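Local coordinates for cellulase IBT99 (Metagenomes, PDB 6WBT), which probably hydrolyses 6-phospho-alpha-glucosides, as a family 4 glycoside hydrolase that binds NAD and a manganese ion, at residues T77-I82 with E136-K141; N200-F205 with G384-Q389; D390-L395 with T413-I418. All blocks are in the same frame, centred on the assembly; numbering follows the deposited sequence.

Contact 1 (T77-I82 with E136-K141); sequences TDADYI and EYASKK
Asp78 and Ala79 meet Tyr137, Ala138 and Ser139 mainly through their backbones. Asp78 N donates to Tyr137 O at 3.0 Å, and the N-H points nearly straight at the oxygen (164°). Ser139 N returns a bond to Ala79 O at 3.1 Å. The two bonds flank Ala138. Asp78 donates through its N and Ala79 accepts through its O, so neighbouring residues turn their polar groups to the same partner segment. Thr77 CA adds a CA-H...O contact to Tyr137 O at 3.5 Å.

Side chains fill in between these bonds. The methyl Ala79 CB lies 3.8 Å from Ala138 CB, and Ala79 also rests on Val8 of strand 5-10. Tyr137 CB comes against the backbone of Thr77, while its ring leads away and is turned obliquely to Thr77 OG1. One face of that ring takes Glu136 CB near its rim. Ser139 CB lies 4.0 Å from Asp80 OD1.

Bonds further out hold Ser139, Asp80 and Thr77. Ser139 OG is anti to its own N (chi1 169°) and accepts from Lys141 N at 3.2 Å, which makes an ST turn. The Asp80 carboxylate faces strand 5-10: OD2 accepts from Lys6 N, and OD1 forms a salt bridge with Lys3. Lys6 NZ also bonds Thr77 O.

The touching parts run almost parallel, 18° apart. They lead into strands 81-84 and 143-146, which are parallel neighbours in the main sheet. Two adjacent parallel strands, entered side by side after helices 72-76 and 114-136, are typical of the Rossmann fold of the family 4 NAD-binding domain.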
loop_
_atom_site.group_PDB
_atom_site.type_symbol
_atom_site.label_atom_id
_atom_site.label_comp_id
_atom_site.label_asym_id
_atom_site.label_seq_id
_atom_site.Cartn_x
_atom_site.Cartn_y
_atom_site.Cartn_z
ATOM N N THR A 77 -32.659 -25.891 -9.816
ATOM C CA THR A 77 -32.048 -27.214 -9.773
ATOM C C THR A 77 -31.316 -27.496 -11.080
ATOM O O THR A 77 -31.896 -27.383 -12.164
ATOM C CB THR A 77 -33.103 -28.291 -9.523
ATOM O OG1 THR A 77 -33.646 -28.132 -8.207
ATOM C CG2 THR A 77 -32.488 -29.678 -9.647
ATOM N N ASP A 78 -30.036 -27.858 -10.968
ATOM C CA ASP A 78 -29.191 -28.165 -12.122
ATOM C C ASP A 78 -29.116 -26.991 -13.097
ATOM O O ASP A 78 -28.946 -27.177 -14.303
ATOM C CB ASP A 78 -29.671 -29.432 -12.841
ATOM C CG ASP A 78 -28.593 -30.060 -13.700
ATOM O OD1 ASP A 78 -27.410 -29.698 -13.529
ATOM O OD2 ASP A 78 -28.929 -30.910 -14.551
ATOM N N ALA A 79 -29.244 -25.772 -12.578
ATOM C CA ALA A 79 -29.156 -24.586 -13.418
ATOM C C ALA A 79 -27.718 -24.369 -13.875
ATOM O O ALA A 79 -26.785 -24.410 -13.068
ATOM C CB ALA A 79 -29.664 -23.361 -12.662
ATOM N N ASP A 80 -27.546 -24.137 -15.174
ATOM C CA ASP A 80 -26.239 -23.891 -15.771
ATOM C C ASP A 80 -25.894 -22.412 -15.869
ATOM O O ASP A 80 -24.741 -22.037 -15.640
ATOM C CB ASP A 80 -26.167 -24.521 -17.166
ATOM C CG ASP A 80 -26.086 -26.032 -17.116
ATOM O OD1 ASP A 80 -25.219 -26.555 -16.386
ATOM O OD2 ASP A 80 -26.889 -26.694 -17.803
ATOM N N TYR A 81 -26.858 -21.560 -16.211
ATOM C CA TYR A 81 -26.614 -20.126 -16.313
ATOM C C TYR A 81 -27.848 -19.376 -15.843
ATOM O O TYR A 81 -28.948 -19.601 -16.357
ATOM C CB TYR A 81 -26.245 -19.726 -17.745
ATOM C CG TYR A 81 -24.861 -20.182 -18.144
ATOM C CD1 TYR A 81 -24.671 -21.370 -18.839
ATOM C CD2 TYR A 81 -23.740 -19.434 -17.808
ATOM C CE1 TYR A 81 -23.407 -21.794 -19.195
ATOM C CE2 TYR A 81 -22.471 -19.850 -18.162
ATOM C CZ TYR A 81 -22.310 -21.030 -18.854
ATOM O OH TYR A 81 -21.046 -21.444 -19.206
ATOM N N ILE A 82 -27.661 -18.485 -14.875
ATOM C CA ILE A 82 -28.745 -17.713 -14.280
ATOM C C ILE A 82 -28.541 -16.252 -14.651
ATOM O O ILE A 82 -27.540 -15.637 -14.261
ATOM C CB ILE A 82 -28.802 -17.887 -12.753
ATOM C CG1 ILE A 82 -29.039 -19.355 -12.379
ATOM C CG2 ILE A 82 -29.890 -17.004 -12.159
ATOM C CD1 ILE A 82 -27.769 -20.167 -12.193
ATOM N N GLU A 136 -26.764 -24.274 -3.642
ATOM C CA GLU A 136 -27.431 -25.439 -3.079
ATOM C C GLU A 136 -28.096 -26.314 -4.134
ATOM O O GLU A 136 -28.052 -27.544 -4.030
ATOM C CB GLU A 136 -28.479 -24.991 -2.052
ATOM C CG GLU A 136 -28.699 -25.958 -0.895
ATOM C CD GLU A 136 -29.723 -25.444 0.102
ATOM O OE1 GLU A 136 -30.873 -25.178 -0.307
ATOM O OE2 GLU A 136 -29.377 -25.296 1.293
ATOM N N TYR A 137 -28.699 -25.707 -5.152
ATOM C CA TYR A 137 -29.485 -26.427 -6.149
ATOM C C TYR A 137 -28.832 -26.492 -7.520
ATOM O O TYR A 137 -28.945 -27.514 -8.201
ATOM C CB TYR A 137 -30.872 -25.783 -6.289
ATOM C CG TYR A 137 -31.705 -25.818 -5.026
ATOM C CD1 TYR A 137 -31.608 -26.878 -4.134
ATOM C CD2 TYR A 137 -32.589 -24.789 -4.725
ATOM C CE1 TYR A 137 -32.368 -26.912 -2.978
ATOM C CE2 TYR A 137 -33.353 -24.815 -3.573
ATOM C CZ TYR A 137 -33.238 -25.879 -2.704
ATOM O OH TYR A 137 -33.998 -25.907 -1.556
ATOM N N ALA A 138 -28.150 -25.434 -7.951
ATOM C CA ALA A 138 -27.652 -25.373 -9.316
ATOM C C ALA A 138 -26.398 -26.227 -9.480
ATOM O O ALA A 138 -25.896 -26.846 -8.536
ATOM C CB ALA A 138 -27.382 -23.928 -9.723
ATOM N N SER A 139 -25.895 -26.260 -10.710
ATOM C CA SER A 139 -24.683 -26.999 -11.021
ATOM C C SER A 139 -23.493 -26.413 -10.270
ATOM O O SER A 139 -23.469 -25.237 -9.901
ATOM C CB SER A 139 -24.414 -26.975 -12.526
ATOM O OG SER A 139 -23.115 -27.459 -12.819
ATOM N N LYS A 140 -22.487 -27.259 -10.048
ATOM C CA LYS A 140 -21.275 -26.818 -9.370
ATOM C C LYS A 140 -20.430 -25.887 -10.228
ATOM O O LYS A 140 -19.528 -25.232 -9.696
ATOM C CB LYS A 140 -20.447 -28.030 -8.932
ATOM C CG LYS A 140 -20.791 -28.551 -7.538
ATOM C CD LYS A 140 -22.236 -29.020 -7.441
ATOM C CE LYS A 140 -22.603 -29.389 -6.015
ATOM N NZ LYS A 140 -24.040 -29.763 -5.894
ATOM N N LYS A 141 -20.701 -25.809 -11.530
ATOM C CA LYS A 141 -20.056 -24.850 -12.418
ATOM C C LYS A 141 -21.037 -23.794 -12.917
ATOM O O LYS A 141 -20.922 -23.316 -14.048
ATOM C CB LYS A 141 -19.402 -25.561 -13.602
ATOM C CG LYS A 141 -18.094 -26.259 -13.276
ATOM C CD LYS A 141 -17.363 -26.663 -14.547
ATOM C CE LYS A 141 -15.992 -27.245 -14.246
ATOM N NZ LYS A 141 -15.231 -27.531 -15.495
#

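Contact 2 (N200-F205 with G384-Q389); sequences NHYGWF and GLIEQQ. With MN (manganese (II) ion), chain E; G6P (6-O-phosphono-alpha-D-glucopyranose), chain F.
Tyr202 joins strand 202-210 to helix 380-402, a strand-on-helix contact in the C-terminal domain, beside the manganese and sugar phosphate site. The segment axes are 9.8 Å apart and run nearly antiparallel (156°). Tyr202 carries most of the contact. Its OH donates to Leu385 O at 3.0 Å, from above the carbonyl plane and off the lone pairs. The same oxygen accepts the weak helical bond from Gln389 N. Ile386 CA lies at the edge of the ring. The first torsion of Gln389 (chi1 -105°) carries CG over one ring face, a CH-pi contact 3.6 Å from the centroid; the bend at the second then leads the amide on. Trp267 also meets the Tyr202 ring, with the planes about 35° apart.

His201, just before Tyr202, faces the ligand instead. Its NE2 binds manganese at 2.1 Å, and Cys171 of the same chain is another ligand. The sugar O2 lies 2.6 Å from the metal. Tyr266 stacks on the His201 ring, and Thr111 OG1 bonds His201 ND1. Further along the strand, Trp204 turns a ring edge to the helix, with its CZ2 4.4 Å from Leu385 CD1.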
loop_
_atom_site.group_PDB
_atom_site.type_symbol
_atom_site.label_atom_id
_atom_site.label_comp_id
_atom_site.label_asym_id
_atom_site.label_seq_id
_atom_site.Cartn_x
_atom_site.Cartn_y
_atom_site.Cartn_z
ATOM N N ASN A 200 -19.608 1.591 -10.927
ATOM C CA ASN A 200 -20.798 1.460 -11.759
ATOM C C ASN A 200 -21.569 2.774 -11.777
ATOM O O ASN A 200 -21.890 3.334 -10.724
ATOM C CB ASN A 200 -21.684 0.324 -11.248
ATOM C CG ASN A 200 -22.945 0.149 -12.075
ATOM O OD1 ASN A 200 -24.058 0.329 -11.580
ATOM N ND2 ASN A 200 -22.775 -0.196 -13.344
ATOM N N HIS A 201 -21.855 3.265 -12.987
ATOM C CA HIS A 201 -22.468 4.578 -13.191
ATOM C C HIS A 201 -21.631 5.681 -12.548
ATOM O O HIS A 201 -22.164 6.657 -12.013
ATOM C CB HIS A 201 -23.907 4.612 -12.665
ATOM C CG HIS A 201 -24.807 3.597 -13.299
ATOM N ND1 HIS A 201 -26.016 3.229 -12.748
ATOM C CD2 HIS A 201 -24.676 2.876 -14.437
ATOM C CE1 HIS A 201 -26.591 2.323 -13.520
ATOM N NE2 HIS A 201 -25.799 2.092 -14.550
ATOM N N TYR A 202 -20.307 5.527 -12.606
ATOM C CA TYR A 202 -19.386 6.410 -11.903
ATOM C C TYR A 202 -17.984 6.273 -12.485
ATOM O O TYR A 202 -16.997 6.249 -11.743
ATOM C CB TYR A 202 -19.382 6.083 -10.409
ATOM C CG TYR A 202 -19.091 7.254 -9.497
ATOM C CD1 TYR A 202 -20.066 8.204 -9.227
ATOM C CD2 TYR A 202 -17.848 7.399 -8.893
ATOM C CE1 TYR A 202 -19.811 9.271 -8.393
ATOM C CE2 TYR A 202 -17.583 8.464 -8.055
ATOM C CZ TYR A 202 -18.569 9.397 -7.809
ATOM O OH TYR A 202 -18.313 10.460 -6.975
ATOM N N GLY A 203 -17.887 6.191 -13.813
ATOM C CA GLY A 203 -16.619 5.913 -14.462
ATOM C C GLY A 203 -16.214 6.920 -15.516
ATOM O O GLY A 203 -16.859 7.960 -15.681
ATOM N N TRP A 204 -15.130 6.617 -16.229
ATOM C CA TRP A 204 -14.587 7.505 -17.245
ATOM C C TRP A 204 -13.981 6.680 -18.371
ATOM O O TRP A 204 -13.415 5.608 -18.140
ATOM C CB TRP A 204 -13.523 8.447 -16.664
ATOM C CG TRP A 204 -13.991 9.244 -15.486
ATOM C CD1 TRP A 204 -14.020 8.837 -14.183
ATOM C CD2 TRP A 204 -14.490 10.587 -15.498
ATOM N NE1 TRP A 204 -14.510 9.841 -13.385
ATOM C CE2 TRP A 204 -14.808 10.925 -14.168
ATOM C CE3 TRP A 204 -14.703 11.535 -16.504
ATOM C CZ2 TRP A 204 -15.321 12.173 -13.816
ATOM C CZ3 TRP A 204 -15.215 12.774 -16.153
ATOM C CH2 TRP A 204 -15.519 13.081 -14.820
ATOM N N PHE A 205 -14.097 7.197 -19.593
ATOM C CA PHE A 205 -13.508 6.579 -20.777
ATOM C C PHE A 205 -12.182 7.272 -21.069
ATOM O O PHE A 205 -12.162 8.400 -21.574
ATOM C CB PHE A 205 -14.453 6.679 -21.973
ATOM C CG PHE A 205 -15.724 5.894 -21.813
ATOM C CD1 PHE A 205 -15.850 4.631 -22.369
ATOM C CD2 PHE A 205 -16.798 6.423 -21.115
ATOM C CE1 PHE A 205 -17.020 3.909 -22.228
ATOM C CE2 PHE A 205 -17.971 5.705 -20.970
ATOM C CZ PHE A 205 -18.082 4.447 -21.528
ATOM N N GLY A 384 -10.292 10.954 -5.599
ATOM C CA GLY A 384 -11.107 11.526 -4.541
ATOM C C GLY A 384 -12.595 11.351 -4.766
ATOM O O GLY A 384 -13.358 11.198 -3.809
ATOM N N LEU A 385 -13.031 11.371 -6.028
ATOM C CA LEU A 385 -14.441 11.143 -6.326
ATOM C C LEU A 385 -14.832 9.695 -6.062
ATOM O O LEU A 385 -15.909 9.427 -5.515
ATOM C CB LEU A 385 -14.738 11.526 -7.777
ATOM C CG LEU A 385 -14.806 13.020 -8.091
ATOM C CD1 LEU A 385 -14.933 13.247 -9.588
ATOM C CD2 LEU A 385 -15.969 13.663 -7.353
ATOM N N ILE A 386 -13.972 8.746 -6.442
ATOM C CA ILE A 386 -14.275 7.339 -6.207
ATOM C C ILE A 386 -14.142 6.997 -4.728
ATOM O O ILE A 386 -14.904 6.175 -4.204
ATOM C CB ILE A 386 -13.374 6.449 -7.085
ATOM C CG1 ILE A 386 -13.654 6.709 -8.566
ATOM C CG2 ILE A 386 -13.585 4.977 -6.765
ATOM C CD1 ILE A 386 -12.748 5.942 -9.504
ATOM N N GLU A 387 -13.193 7.624 -4.026
ATOM C CA GLU A 387 -13.028 7.356 -2.600
ATOM C C GLU A 387 -14.271 7.751 -1.813
ATOM O O GLU A 387 -14.642 7.076 -0.844
ATOM C CB GLU A 387 -11.800 8.093 -2.059
ATOM C CG GLU A 387 -10.462 7.480 -2.451
ATOM C CD GLU A 387 -10.147 6.199 -1.700
ATOM O OE1 GLU A 387 -10.934 5.813 -0.810
ATOM O OE2 GLU A 387 -9.106 5.578 -1.998
ATOM N N GLN A 388 -14.932 8.839 -2.213
ATOM C CA GLN A 388 -16.136 9.270 -1.511
ATOM C C GLN A 388 -17.283 8.294 -1.740
ATOM O O GLN A 388 -17.966 7.889 -0.792
ATOM C CB GLN A 388 -16.529 10.678 -1.956
ATOM C CG GLN A 388 -17.790 11.204 -1.291
ATOM C CD GLN A 388 -18.133 12.615 -1.723
ATOM O OE1 GLN A 388 -17.440 13.209 -2.549
ATOM N NE2 GLN A 388 -19.206 13.160 -1.164
ATOM N N GLN A 389 -17.508 7.901 -2.996
ATOM C CA GLN A 389 -18.599 6.979 -3.298
ATOM C C GLN A 389 -18.322 5.588 -2.746
ATOM O O GLN A 389 -19.237 4.921 -2.248
ATOM C CB GLN A 389 -18.833 6.921 -4.807
ATOM C CG GLN A 389 -20.069 7.672 -5.272
ATOM C CD GLN A 389 -21.357 6.971 -4.891
ATOM O OE1 GLN A 389 -22.006 7.330 -3.908
ATOM N NE2 GLN A 389 -21.737 5.966 -5.671
HETATM MN MN MN E . -26.323 0.145 -15.189
HETATM C C1 G6P F . -29.184 2.019 -18.734
HETATM C C2 G6P F . -28.655 2.004 -17.302
HETATM C C3 G6P F . -29.679 1.405 -16.345
HETATM C C4 G6P F . -31.034 2.077 -16.528
HETATM C C5 G6P F . -31.437 2.005 -17.996
HETATM C C6 G6P F . -32.811 2.615 -18.258
HETATM O O1 G6P F . -29.331 0.675 -19.203
HETATM O O2 G6P F . -27.447 1.236 -17.246
HETATM O O3 G6P F . -29.233 1.575 -14.996
HETATM O O4 G6P F . -32.016 1.418 -15.721
HETATM O O5 G6P F . -30.451 2.677 -18.780
HETATM O O6 G6P F . -33.447 2.986 -17.037
HETATM P P G6P F . -35.019 3.334 -17.032
HETATM O O1P G6P F . -35.133 4.513 -16.097
HETATM O O2P G6P F . -35.680 2.067 -16.545
HETATM O O3P G6P F . -35.315 3.661 -18.476
HETATM O O HOH W 1 -21.466 3.913 -8.402
#

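Contact 3 (D390-L395 with T413-I418); sequences DACEGL and TMNRTI
Met414 and Cys392 make the main apolar contact, and no hydrogen bond crosses between the two segments. Met414, present as selenomethionine, has CG anti to its backbone N (chi1 -176°), which sets CG 3.6 Å from Cys392 CB. The chain then bends twice. Its end methyl CE comes 4.3 Å from Ala391 CB and also 4.3 Å from Leu395 CD1. Phe381 of the second subunit packs on both Met414 and Leu395. Met117 of helix 114-136 touches both Cys392 and Asn415.

Polar contacts centre on Asn415. Asn415 ND2 lies 3.7 Å from Cys392 SG, a packing contact. Asn415 OD1 accepts from Thr417 N at 2.8 Å and forms an Asx turn. A leucine in place of Asn415 would probably leave Thr417 N without this acceptor and the turn free to shift. Arg416 NH2 bonds Thr413 O of the second subunit.

Helix 405-414 follows helix 380-402 after a short loop and folds back on it. Such packing is typical of a helical hairpin, here in the C-terminal domain and against the second subunit.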
loop_
_atom_site.group_PDB
_atom_site.type_symbol
_atom_site.label_atom_id
_atom_site.label_comp_id
_atom_site.label_asym_id
_atom_site.label_seq_id
_atom_site.Cartn_x
_atom_site.Cartn_y
_atom_site.Cartn_z
ATOM N N ASP A 390 -17.070 5.129 -2.826
ATOM C CA ASP A 390 -16.737 3.808 -2.300
ATOM C C ASP A 390 -16.948 3.752 -0.793
ATOM O O ASP A 390 -17.400 2.733 -0.258
ATOM C CB ASP A 390 -15.296 3.445 -2.656
ATOM C CG ASP A 390 -15.004 1.971 -2.466
ATOM O OD1 ASP A 390 -15.546 1.156 -3.240
ATOM O OD2 ASP A 390 -14.234 1.628 -1.545
ATOM N N ALA A 391 -16.625 4.840 -0.089
ATOM C CA ALA A 391 -16.941 4.914 1.332
ATOM C C ALA A 391 -18.447 4.977 1.550
ATOM O O ALA A 391 -18.974 4.345 2.473
ATOM C CB ALA A 391 -16.254 6.124 1.962
ATOM N N CYS A 392 -19.155 5.730 0.704
ATOM C CA CYS A 392 -20.609 5.801 0.802
ATOM C C CYS A 392 -21.242 4.432 0.586
ATOM O O CYS A 392 -22.053 3.973 1.398
ATOM C CB CYS A 392 -21.148 6.811 -0.212
ATOM S SG CYS A 392 -22.930 6.727 -0.473
ATOM N N GLU A 393 -20.880 3.764 -0.512
ATOM C CA GLU A 393 -21.413 2.431 -0.772
ATOM C C GLU A 393 -20.908 1.417 0.246
ATOM O O GLU A 393 -21.624 0.466 0.578
ATOM C CB GLU A 393 -21.051 1.990 -2.190
ATOM C CG GLU A 393 -21.610 2.892 -3.278
ATOM C CD GLU A 393 -21.146 2.491 -4.665
ATOM O OE1 GLU A 393 -20.292 1.586 -4.768
ATOM O OE2 GLU A 393 -21.635 3.082 -5.650
ATOM N N GLY A 394 -19.687 1.603 0.752
ATOM C CA GLY A 394 -19.174 0.695 1.765
ATOM C C GLY A 394 -19.910 0.817 3.085
ATOM O O GLY A 394 -20.206 -0.190 3.736
ATOM N N LEU A 395 -20.216 2.049 3.500
ATOM C CA LEU A 395 -20.972 2.248 4.732
ATOM C C LEU A 395 -22.398 1.730 4.606
ATOM O O LEU A 395 -22.991 1.303 5.604
ATOM C CB LEU A 395 -20.979 3.729 5.112
ATOM C CG LEU A 395 -19.647 4.332 5.562
ATOM C CD1 LEU A 395 -19.722 5.850 5.557
ATOM C CD2 LEU A 395 -19.260 3.817 6.938
ATOM N N THR A 413 -25.043 10.777 4.427
ATOM C CA THR A 413 -24.277 12.009 4.584
ATOM C C THR A 413 -23.115 12.075 3.599
ATOM O O THR A 413 -22.777 13.158 3.107
ATOM C CB THR A 413 -23.764 12.125 6.023
ATOM O OG1 THR A 413 -24.874 12.137 6.931
ATOM C CG2 THR A 413 -22.951 13.399 6.210
HETATM N N MSE A 414 -22.512 10.934 3.284
HETATM C CA MSE A 414 -21.340 10.881 2.416
HETATM C C MSE A 414 -21.659 11.209 0.957
HETATM O O MSE A 414 -20.820 11.756 0.240
HETATM C CB MSE A 414 -20.695 9.493 2.499
HETATM C CG MSE A 414 -19.411 9.345 1.700
HETATM SE SE MSE A 414 -17.924 10.337 2.470
HETATM C CE MSE A 414 -17.813 9.404 4.177
ATOM N N ASN A 415 -22.875 10.878 0.528
ATOM C CA ASN A 415 -23.234 11.000 -0.879
ATOM C C ASN A 415 -23.198 12.455 -1.331
ATOM O O ASN A 415 -23.537 13.370 -0.574
ATOM C CB ASN A 415 -24.623 10.407 -1.122
ATOM C CG ASN A 415 -24.887 10.125 -2.587
ATOM O OD1 ASN A 415 -25.273 11.016 -3.343
ATOM N ND2 ASN A 415 -24.681 8.878 -2.996
ATOM N N ARG A 416 -22.781 12.664 -2.583
ATOM C CA ARG A 416 -22.663 14.020 -3.113
ATOM C C ARG A 416 -24.026 14.649 -3.371
ATOM O O ARG A 416 -24.160 15.877 -3.305
ATOM C CB ARG A 416 -21.835 14.015 -4.399
ATOM C CG ARG A 416 -20.426 13.469 -4.236
ATOM C CD ARG A 416 -19.614 13.644 -5.510
ATOM N NE ARG A 416 -19.425 15.053 -5.846
ATOM C CZ ARG A 416 -18.420 15.799 -5.398
ATOM N NH1 ARG A 416 -17.509 15.272 -4.591
ATOM N NH2 ARG A 416 -18.326 17.072 -5.756
ATOM N N THR A 417 -25.040 13.834 -3.673
ATOM C CA THR A 417 -26.374 14.374 -3.922
ATOM C C THR A 417 -26.951 15.023 -2.670
ATOM O O THR A 417 -27.610 16.067 -2.751
ATOM C CB THR A 417 -27.299 13.267 -4.431
ATOM O OG1 THR A 417 -26.815 12.774 -5.687
ATOM C CG2 THR A 417 -28.719 13.786 -4.609
ATOM N N ILE A 418 -26.702 14.431 -1.508
ATOM C CA ILE A 418 -27.213 14.956 -0.244
ATOM C C ILE A 418 -26.368 16.157 0.165
ATOM O O ILE A 418 -25.144 16.032 0.310
ATOM C CB ILE A 418 -27.214 13.876 0.847
ATOM C CG1 ILE A 418 -27.757 12.559 0.289
ATOM C CG2 ILE A 418 -28.042 14.327 2.038
ATOM C CD1 ILE A 418 -29.166 12.652 -0.244
#

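Overall arrangement
Contacts 2 and 3 both use helix 380-402, and their centres are 11 Å apart. They touch directly: Gln388 NE2 lies 2.6 Å from Met414 O, and Gln388 OE1 lies 2.9 Å from Arg416 NH1, both probable hydrogen bonds. Both also reach the second subunit. Contact 2 alone holds a manganese ligand, His201, which also belongs to the glucose-6-phosphate pocket. Its neighbour Tyr202 links that site to helix 380-402, which contact 3 uses further on. Contact 1 stands apart in the NAD-binding domain, with its centre about 34 Å from that of contact 2 and 35 Å from that of contact 3. The Tyr137 side chain is still about 13 Å from NAD.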